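PDB 3EQZ: response regulator from Colwellia psychrerythraea, which is a receiver-domain protein of the CheY type, with the doubly wound alpha/beta fold of response regulators, and probably takes part in two-component signalling. Local coordinates for residues B[35-38]-B[39-43]; B[60-63]-B[64-67]; B[113-116]-B[117-121]. All coordinates share one frame; numbering follows the deposited sequence.

Contact 1. Residues B[35-38]-B[39-43]; sequences HPRA and FLTLS
A first torsion of 62° in Thr41 holds OG1 between its own backbone N and carbonyl carbon, which swings the hydroxyl back onto Ala38 O in the preceding turn. From there Thr41 OG1 donates to Ala38 O at 2.8 Å, arriving in the carbonyl plane. The backbone joins in: Thr41 N reaches the same Ala38 O at 3.2 Å, but from well above that plane, 62° out of it. One carbonyl oxygen therefore takes two donors from a single residue, and the threonine is pinned by both its main chain and its side chain just where the short helix 36-39 runs out. The same rotation leaves CG2 beside the backbone N, where Arg37 NH1 comes within 4.1 Å of Thr41 CG2. The extended arginine crosses the threonine at about a right angle, a loose van der Waals touch on the exposed flank.

His35 stands at the N-cap, and its carbonyl opens the helix: His35 O accepts from Ala38 N at 3.0 Å and from Phe39 N at 3.2 Å. Leu40 N follows with a bond to Pro36 O, 3.0 Å long, and Leu40 CG lies against the same oxygen at 3.4 Å. A type I turn from Phe39 to Leu42 then leads the chain away.

Phe39 is buried beneath this surface turn. Its side chain packs on Phe7 and Val9 of strand 6-9 and on Val64 of helix 60-70, while Pro36 also leans on Val64 and Leu42 rests on Phe7.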
# COMPACT_ATOMS: atom_id res chain seq x y z
N HIS B 35 -0.59 16.45 24.56
CA HIS B 35 -0.96 15.21 25.19
C HIS B 35 -2.22 14.67 24.57
O HIS B 35 -3.34 15.15 24.86
CB HIS B 35 -1.19 15.39 26.72
CG HIS B 35 0.02 15.87 27.45
ND1 HIS B 35 0.25 17.20 27.73
CD2 HIS B 35 1.09 15.19 27.94
CE1 HIS B 35 1.40 17.32 28.36
NE2 HIS B 35 1.93 16.12 28.50
N PRO B 36 -2.07 13.65 23.72
CA PRO B 36 -3.19 13.09 22.97
C PRO B 36 -4.33 12.68 23.86
O PRO B 36 -5.50 12.90 23.53
CB PRO B 36 -2.57 11.86 22.29
CG PRO B 36 -1.12 12.21 22.11
CD PRO B 36 -0.76 13.18 23.23
N ARG B 37 -4.04 12.09 25.00
CA ARG B 37 -5.16 11.63 25.81
C ARG B 37 -6.01 12.74 26.37
O ARG B 37 -7.16 12.56 26.66
CB ARG B 37 -4.69 10.78 26.96
CG ARG B 37 -5.89 10.42 27.78
CD ARG B 37 -5.55 9.45 28.85
NE ARG B 37 -6.80 9.10 29.52
CZ ARG B 37 -8.00 9.45 29.08
NH1 ARG B 37 -8.13 10.15 27.94
NH2 ARG B 37 -9.08 9.08 29.78
N ALA B 38 -5.42 13.91 26.55
CA ALA B 38 -6.21 15.03 27.02
C ALA B 38 -7.11 15.48 25.88
O ALA B 38 -8.29 15.86 26.08
CB ALA B 38 -5.28 16.19 27.46
N PHE B 39 -6.56 15.45 24.67
CA PHE B 39 -7.36 15.83 23.52
C PHE B 39 -8.56 14.91 23.39
O PHE B 39 -9.64 15.34 23.00
CB PHE B 39 -6.52 15.79 22.24
CG PHE B 39 -7.36 15.80 20.99
CD1 PHE B 39 -7.93 16.98 20.52
CD2 PHE B 39 -7.53 14.64 20.25
CE1 PHE B 39 -8.69 17.01 19.36
CE2 PHE B 39 -8.28 14.64 19.11
CZ PHE B 39 -8.86 15.84 18.65
N LEU B 40 -8.37 13.65 23.74
CA LEU B 40 -9.43 12.65 23.55
C LEU B 40 -10.62 12.79 24.49
O LEU B 40 -11.61 12.08 24.36
CB LEU B 40 -8.85 11.24 23.62
CG LEU B 40 -7.97 10.83 22.42
CD1 LEU B 40 -7.50 9.40 22.51
CD2 LEU B 40 -8.75 11.08 21.11
N THR B 41 -10.55 13.71 25.44
CA THR B 41 -11.68 13.90 26.36
C THR B 41 -12.67 14.84 25.70
O THR B 41 -13.84 14.92 26.11
CB THR B 41 -11.22 14.52 27.72
OG1 THR B 41 -10.64 15.82 27.51
CG2 THR B 41 -10.19 13.62 28.43
N LEU B 42 -12.22 15.54 24.65
CA LEU B 42 -13.06 16.54 23.98
C LEU B 42 -14.08 15.90 23.07
O LEU B 42 -13.84 14.85 22.50
CB LEU B 42 -12.21 17.49 23.14
CG LEU B 42 -11.21 18.37 23.88
CD1 LEU B 42 -10.47 19.23 22.91
CD2 LEU B 42 -11.98 19.19 24.89
N SER B 43 -15.24 16.54 22.92
CA SER B 43 -16.20 16.04 21.92
C SER B 43 -16.28 17.07 20.78
O SER B 43 -16.44 18.26 20.99
CB SER B 43 -17.59 15.68 22.52
OG SER B 43 -17.59 14.43 23.25

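Contact 2. Residues B[60-63]-B[64-67]; sequences DGIE and VIRH
Glu63 OE2 offers its syn lone pair to Arg66 NH2 in a salt bridge modelled at 2.5 Å, shorter than expected, so the exact length is doubtful. Arg66 NE donates to Glu63 OE1 at 3.1 Å, and this bond is nearly straight (164°); the further reach of NE to OE2 is weak. The result is a side-on, two-nitrogen grip, with NE and NH2 each taking one carboxylate oxygen. Carboxylate and guanidinium are close to coplanar, 23° apart, and the acid sits at the guanidinium edge, so the pairing restrains rotation of both groups. Glu63 gets there by sending CG anti to its backbone N (chi1 -175°) and then bending at chi2, while Arg66 bends at chi2 and chi3 until the two side chains run alongside each other.

This i to i+3 pair rides on helix 60-70, the crossover helix of the beta-alpha-beta unit between strands 49-53 and 76-81 in the receiver fold. Backbone bonds one turn apart carry the helix through it, among them Arg66 N to Ile62 O at 2.9 Å and His67 N to Glu63 O at 2.9 Å. Val64 and Ile65 both pack on Leu52 of the sheet. Ile65 CG1 is 3.6 Å from Gly61 O.

The remaining arginine nitrogen, NH1, forms a salt bridge with Glu70, so two acids of the helix share one guanidinium. On a second subunit, Ile62 meets Ile62 and Arg66 meets Met59. The Glu63 OE1 atoms of the two copies face each other as like charges, and each has a long, weak ion pair with Arg66 NE of the other copy, which may offset them together with the Arg66 of its own chain.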
# COMPACT_ATOMS: atom_id res chain seq x y z
N ASP B 60 0.57 6.43 19.37
CA ASP B 60 -0.37 7.48 19.81
C ASP B 60 -1.27 8.06 18.71
O ASP B 60 -2.43 8.30 18.96
CB ASP B 60 0.33 8.62 20.54
CG ASP B 60 1.10 8.15 21.76
OD1 ASP B 60 0.54 7.34 22.55
OD2 ASP B 60 2.28 8.56 21.89
N GLY B 61 -0.73 8.27 17.51
CA GLY B 61 -1.59 8.76 16.41
C GLY B 61 -2.65 7.73 16.02
O GLY B 61 -3.84 8.04 15.86
N ILE B 62 -2.24 6.48 15.91
CA ILE B 62 -3.22 5.42 15.66
C ILE B 62 -4.30 5.34 16.72
O ILE B 62 -5.47 5.10 16.41
CB ILE B 62 -2.52 4.06 15.52
CG1 ILE B 62 -1.39 4.20 14.50
CG2 ILE B 62 -3.51 3.03 14.99
CD1 ILE B 62 -1.84 4.94 13.23
N GLU B 63 -3.95 5.52 17.98
CA GLU B 63 -4.98 5.52 19.05
C GLU B 63 -5.99 6.68 18.93
O GLU B 63 -7.17 6.54 19.25
CB GLU B 63 -4.31 5.60 20.44
CG GLU B 63 -5.35 5.48 21.63
CD GLU B 63 -6.42 4.36 21.38
OE1 GLU B 63 -6.12 3.39 20.66
OE2 GLU B 63 -7.58 4.45 21.90
N VAL B 64 -5.53 7.84 18.51
CA VAL B 64 -6.47 8.95 18.32
C VAL B 64 -7.44 8.60 17.18
O VAL B 64 -8.64 8.83 17.29
CB VAL B 64 -5.68 10.25 18.04
CG1 VAL B 64 -6.55 11.37 17.50
CG2 VAL B 64 -4.88 10.69 19.33
N ILE B 65 -6.92 8.03 16.08
CA ILE B 65 -7.77 7.60 14.96
C ILE B 65 -8.79 6.57 15.40
O ILE B 65 -9.99 6.73 15.13
CB ILE B 65 -6.90 7.05 13.79
CG1 ILE B 65 -6.18 8.21 13.12
CG2 ILE B 65 -7.76 6.26 12.79
CD1 ILE B 65 -5.10 7.75 12.13
N ARG B 66 -8.33 5.52 16.08
CA ARG B 66 -9.22 4.53 16.69
C ARG B 66 -10.29 5.19 17.59
O ARG B 66 -11.46 4.93 17.47
CB ARG B 66 -8.44 3.50 17.54
CG ARG B 66 -9.28 2.22 17.76
CD ARG B 66 -9.07 1.51 19.10
NE ARG B 66 -9.07 2.41 20.22
CZ ARG B 66 -10.16 2.83 20.87
NH1 ARG B 66 -11.37 2.41 20.51
NH2 ARG B 66 -10.02 3.71 21.87
N HIS B 67 -9.88 6.05 18.51
CA HIS B 67 -10.87 6.71 19.38
C HIS B 67 -11.88 7.53 18.56
O HIS B 67 -13.09 7.43 18.74
CB HIS B 67 -10.16 7.60 20.40
CG HIS B 67 -11.11 8.34 21.31
ND1 HIS B 67 -11.47 7.86 22.56
CD2 HIS B 67 -11.77 9.51 21.14
CE1 HIS B 67 -12.33 8.71 23.11
NE2 HIS B 67 -12.52 9.72 22.28

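Contact 3. Residues B[113-116]-B[117-121]; sequences EVLT and CFLTS
Leu115 and Leu119 cross obliquely, one turn apart on helix 112-124, the closing helix of the alpha/beta receiver fold. Leu115 sends CG anti to its backbone N (chi1 180°), which carries the branch forward along the helix, whereas Leu119 sets CG beside its own N, leaning back to meet it. Leu115 CD1 thus lies 3.9 Å from Leu119 CG and as far from Leu119 CD1, so a single methyl of the first leucine fits against the branch point and one arm of the second. Leu119 CG also rests over the backbone, 3.4 Å from Leu115 O, the oxygen that takes the hydrogen bond of Leu119 N at 2.9 Å.

Phe118 turns a different way from the leucines, its CB passing 3.5 Å from Val114 O. While Leu115 packs on Leu19 and Ile22 of helix 13-23 and Leu119 on Val23, the Phe118 side chain continues to Phe106 and Asn104 of strand 101-107, joining the helix to the edge of the sheet. Cys117 lies on another flank, where it packs on Cys117 of the third subunit.

The threonines are tied through the main chain rather than through their methyls. Thr116 OG1 bonds back to Thr112 O, and Thr120 OG1 repeats the pattern one turn later with Thr116 O. Ser121 OG, from a different first torsion (chi1 67°), reaches the carbonyl three residues back, Phe118 O, at 3.0 Å. At Thr116 O two donors of one residue converge from opposite faces of the carbonyl plane: Thr120 N at 2.9 Å, and Thr120 OG1, 36° out of that plane, at 2.7 Å.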
# COMPACT_ATOMS: atom_id res chain seq x y z
N GLU B 113 4.59 26.42 2.76
CA GLU B 113 3.87 27.08 1.67
C GLU B 113 2.60 26.31 1.31
O GLU B 113 1.51 26.91 1.24
CB GLU B 113 4.78 27.26 0.42
CG GLU B 113 4.16 27.99 -0.78
CD GLU B 113 5.09 28.08 -2.04
OE1 GLU B 113 6.12 27.38 -2.12
OE2 GLU B 113 4.76 28.87 -2.95
N VAL B 114 2.72 25.01 1.05
CA VAL B 114 1.53 24.21 0.67
C VAL B 114 0.48 24.21 1.79
O VAL B 114 -0.71 24.33 1.53
CB VAL B 114 1.88 22.72 0.29
CG1 VAL B 114 0.62 21.87 0.16
CG2 VAL B 114 2.66 22.66 -1.00
N LEU B 115 0.92 24.10 3.05
CA LEU B 115 -0.02 24.05 4.17
C LEU B 115 -0.77 25.40 4.32
O LEU B 115 -1.96 25.45 4.55
CB LEU B 115 0.72 23.68 5.47
CG LEU B 115 -0.21 23.62 6.70
CD1 LEU B 115 -1.41 22.69 6.55
CD2 LEU B 115 0.58 23.20 7.97
N THR B 116 -0.05 26.48 4.18
CA THR B 116 -0.65 27.83 4.28
C THR B 116 -1.68 28.04 3.17
O THR B 116 -2.82 28.49 3.41
CB THR B 116 0.45 28.90 4.16
OG1 THR B 116 1.36 28.73 5.26
CG2 THR B 116 -0.17 30.32 4.24
N CYS B 117 -1.28 27.64 1.97
CA CYS B 117 -2.16 27.69 0.82
C CYS B 117 -3.45 26.83 1.00
O CYS B 117 -4.59 27.31 0.83
CB CYS B 117 -1.35 27.27 -0.40
SG CYS B 117 -2.25 27.49 -1.93
N PHE B 118 -3.28 25.57 1.44
CA PHE B 118 -4.43 24.72 1.74
C PHE B 118 -5.38 25.28 2.82
O PHE B 118 -6.61 25.30 2.66
CB PHE B 118 -3.99 23.30 2.10
CG PHE B 118 -5.15 22.40 2.45
CD1 PHE B 118 -6.07 22.02 1.47
CD2 PHE B 118 -5.35 21.97 3.75
CE1 PHE B 118 -7.18 21.22 1.80
CE2 PHE B 118 -6.43 21.17 4.08
CZ PHE B 118 -7.34 20.78 3.10
N LEU B 119 -4.83 25.69 3.96
CA LEU B 119 -5.70 26.23 5.01
C LEU B 119 -6.40 27.52 4.55
O LEU B 119 -7.54 27.79 4.89
CB LEU B 119 -4.91 26.49 6.28
CG LEU B 119 -4.30 25.23 6.98
CD1 LEU B 119 -3.43 25.63 8.13
CD2 LEU B 119 -5.42 24.32 7.46
N THR B 120 -5.71 28.34 3.78
CA THR B 120 -6.36 29.49 3.17
C THR B 120 -7.57 29.08 2.32
O THR B 120 -8.67 29.59 2.55
CB THR B 120 -5.35 30.35 2.39
OG1 THR B 120 -4.33 30.76 3.31
CG2 THR B 120 -6.01 31.61 1.74
N SER B 121 -7.41 28.13 1.39
CA SER B 121 -8.62 27.75 0.62
C SER B 121 -9.70 27.13 1.54
O SER B 121 -10.91 27.31 1.31
CB SER B 121 -8.30 26.79 -0.53
OG SER B 121 -7.86 25.54 -0.01

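Along the chain the three contacts come in series, 35-43, then 60-67, then 113-121, all within one receiver domain built on a parallel five-stranded sheet of order 2-1-3-4-5. Contacts 1 and 2 are neighbours, with centres about 11 Å apart: the short helix 36-39 leans on helix 60-70, and Pro36 CG comes within 4.2 Å of Asp60 CB. Contact 3 lies across the chain's centre, its own centre about 26 Å from that of contact 1 and 25 Å from that of contact 2, and touches neither. Helices 60-70 and 112-124 each also meet a different neighbouring subunit, so contacts 2 and 3 mark two separate interfaces of the assembly.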